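Local structure of putative aspartate aminotransferase (Thermus thermophilus, 1IUG) at residues A[2-7]-A[305-310]. The protein is a pyridoxal 5'-phosphate-dependent class-V aminotransferase that probably transfers amino groups between aspartate and 2-oxoglutarate. Numbering follows the deposited sequence.
Sequences DWLLTP and RGAVIA
Trp3 and Leu4 pair in parallel with Ala307 and Val308 through three backbone hydrogen bonds: Trp3 N to Gly306 O (3.0 Å), Val308 N to Trp3 O (2.9 Å) and Leu5 N to Val308 O (2.9 Å), the last the most bent, with 144° at the hydrogen. Trp3 O is also approached by Ala307 CA at 3.1 Å in a CA-H...O contact. On one face of the sheet Trp3 CB rests on Ala307 CB at 3.8 Å, while the edge of the indole lies beside Gly306 O. Leu5 CD1 reaches the same alanine methyl, and Met340 of helix 331-348 packs against both Trp3 and Ala307. On the other face Leu4, its CG anti to the backbone N (chi1 180°), brings CD1 obliquely across Val308 CB at 4.0 Å; His26 and Thr29 of the second subunit pack over this side. Beyond the paired residues, Thr6 CG2 lies 3.7 Å from Ile309 C, while its OG1 is hydrogen-bonded to Pro9 O. Gly306, with positive phi, closes a Schellman motif after helix 295-303 and leads into strand 307-311. Within this chain, strand 3-4 is an outermost strand of the small mixed sheet, and beyond it Pro7 touches Arg322, predicted to bind substrate.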
loop_
_atom_site.group_PDB
_atom_site.type_symbol
_atom_site.label_atom_id
_atom_site.label_comp_id
_atom_site.label_asym_id
_atom_site.label_seq_id
_atom_site.Cartn_x
_atom_site.Cartn_y
_atom_site.Cartn_z
ATOM N N ASP A 2 -20.028 -13.861 -8.746
ATOM C CA ASP A 2 -19.916 -14.830 -7.660
ATOM C C ASP A 2 -18.715 -15.756 -7.802
ATOM O O ASP A 2 -18.034 -16.047 -6.823
ATOM C CB ASP A 2 -21.187 -15.677 -7.548
ATOM C CG ASP A 2 -22.323 -14.939 -6.874
ATOM O OD1 ASP A 2 -23.466 -15.026 -7.375
ATOM O OD2 ASP A 2 -22.074 -14.276 -5.841
ATOM N N TRP A 3 -18.490 -16.257 -9.011
ATOM C CA TRP A 3 -17.372 -17.157 -9.256
ATOM C C TRP A 3 -16.169 -16.403 -9.806
ATOM O O TRP A 3 -16.062 -16.175 -11.013
ATOM C CB TRP A 3 -17.775 -18.268 -10.228
ATOM C CG TRP A 3 -18.830 -19.197 -9.703
ATOM C CD1 TRP A 3 -20.180 -19.094 -9.889
ATOM C CD2 TRP A 3 -18.621 -20.398 -8.945
ATOM N NE1 TRP A 3 -20.824 -20.157 -9.300
ATOM C CE2 TRP A 3 -19.892 -20.973 -8.715
ATOM C CE3 TRP A 3 -17.484 -21.046 -8.441
ATOM C CZ2 TRP A 3 -20.060 -22.168 -8.003
ATOM C CZ3 TRP A 3 -17.648 -22.234 -7.731
ATOM C CH2 TRP A 3 -18.930 -22.783 -7.521
ATOM N N LEU A 4 -15.285 -15.977 -8.910
ATOM C CA LEU A 4 -14.080 -15.272 -9.316
ATOM C C LEU A 4 -13.047 -16.326 -9.698
ATOM O O LEU A 4 -12.586 -17.093 -8.853
ATOM C CB LEU A 4 -13.567 -14.393 -8.176
ATOM C CG LEU A 4 -12.296 -13.608 -8.494
ATOM C CD1 LEU A 4 -12.523 -12.750 -9.732
ATOM C CD2 LEU A 4 -11.921 -12.740 -7.311
ATOM N N LEU A 5 -12.703 -16.375 -10.979
ATOM C CA LEU A 5 -11.746 -17.362 -11.471
ATOM C C LEU A 5 -10.475 -16.741 -12.042
ATOM O O LEU A 5 -9.801 -17.344 -12.875
ATOM C CB LEU A 5 -12.420 -18.263 -12.515
ATOM C CG LEU A 5 -13.687 -18.994 -12.044
ATOM C CD1 LEU A 5 -14.364 -19.700 -13.216
ATOM C CD2 LEU A 5 -13.349 -19.985 -10.927
ATOM N N THR A 6 -10.150 -15.539 -11.580
ATOM C CA THR A 6 -8.960 -14.824 -12.034
ATOM C C THR A 6 -7.781 -15.115 -11.113
ATOM O O THR A 6 -7.956 -15.337 -9.916
ATOM C CB THR A 6 -9.191 -13.303 -12.056
ATOM O OG1 THR A 6 -9.710 -12.882 -10.789
ATOM C CG2 THR A 6 -10.167 -12.911 -13.167
ATOM N N PRO A 7 -6.560 -15.127 -11.667
ATOM C CA PRO A 7 -5.351 -15.394 -10.883
ATOM C C PRO A 7 -4.906 -14.179 -10.064
ATOM O O PRO A 7 -3.727 -13.820 -10.060
ATOM C CB PRO A 7 -4.334 -15.758 -11.960
ATOM C CG PRO A 7 -4.734 -14.874 -13.086
ATOM C CD PRO A 7 -6.238 -15.010 -13.101
ATOM N N ARG A 305 -22.678 -17.214 -16.857
ATOM C CA ARG A 305 -22.727 -18.308 -15.885
ATOM C C ARG A 305 -22.378 -17.738 -14.504
ATOM O O ARG A 305 -22.349 -18.469 -13.514
ATOM C CB ARG A 305 -21.701 -19.398 -16.226
ATOM C CG ARG A 305 -21.722 -19.943 -17.646
ATOM C CD ARG A 305 -23.044 -20.578 -18.015
ATOM N NE ARG A 305 -22.901 -21.547 -19.105
ATOM C CZ ARG A 305 -22.724 -21.232 -20.386
ATOM N NH1 ARG A 305 -22.657 -19.964 -20.769
ATOM N NH2 ARG A 305 -22.635 -22.193 -21.294
ATOM N N GLY A 306 -22.051 -16.446 -14.462
ATOM C CA GLY A 306 -21.702 -15.787 -13.212
ATOM C C GLY A 306 -20.236 -15.880 -12.817
ATOM O O GLY A 306 -19.900 -15.744 -11.639
ATOM N N ALA A 307 -19.356 -16.079 -13.795
ATOM C CA ALA A 307 -17.925 -16.197 -13.519
ATOM C C ALA A 307 -17.086 -15.123 -14.200
ATOM O O ALA A 307 -17.423 -14.642 -15.282
ATOM C CB ALA A 307 -17.423 -17.583 -13.917
ATOM N N VAL A 308 -15.989 -14.753 -13.549
ATOM C CA VAL A 308 -15.070 -13.752 -14.082
ATOM C C VAL A 308 -13.763 -14.452 -14.425
ATOM O O VAL A 308 -13.172 -15.132 -13.576
ATOM C CB VAL A 308 -14.780 -12.624 -13.059
ATOM C CG1 VAL A 308 -13.881 -11.566 -13.688
ATOM C CG2 VAL A 308 -16.084 -11.994 -12.571
ATOM N N ILE A 309 -13.332 -14.295 -15.674
ATOM C CA ILE A 309 -12.099 -14.905 -16.158
ATOM C C ILE A 309 -11.123 -13.831 -16.637
ATOM O O ILE A 309 -11.457 -12.646 -16.665
ATOM C CB ILE A 309 -12.377 -15.890 -17.317
ATOM C CG1 ILE A 309 -12.874 -15.132 -18.555
ATOM C CG2 ILE A 309 -13.408 -16.933 -16.877
ATOM C CD1 ILE A 309 -12.933 -15.975 -19.805
ATOM N N ALA A 310 -9.915 -14.243 -17.009
ATOM C CA ALA A 310 -8.914 -13.298 -17.482
ATOM C C ALA A 310 -8.441 -13.631 -18.892
ATOM O O ALA A 310 -8.583 -14.763 -19.354
ATOM C CB ALA A 310 -7.732 -13.253 -16.517
#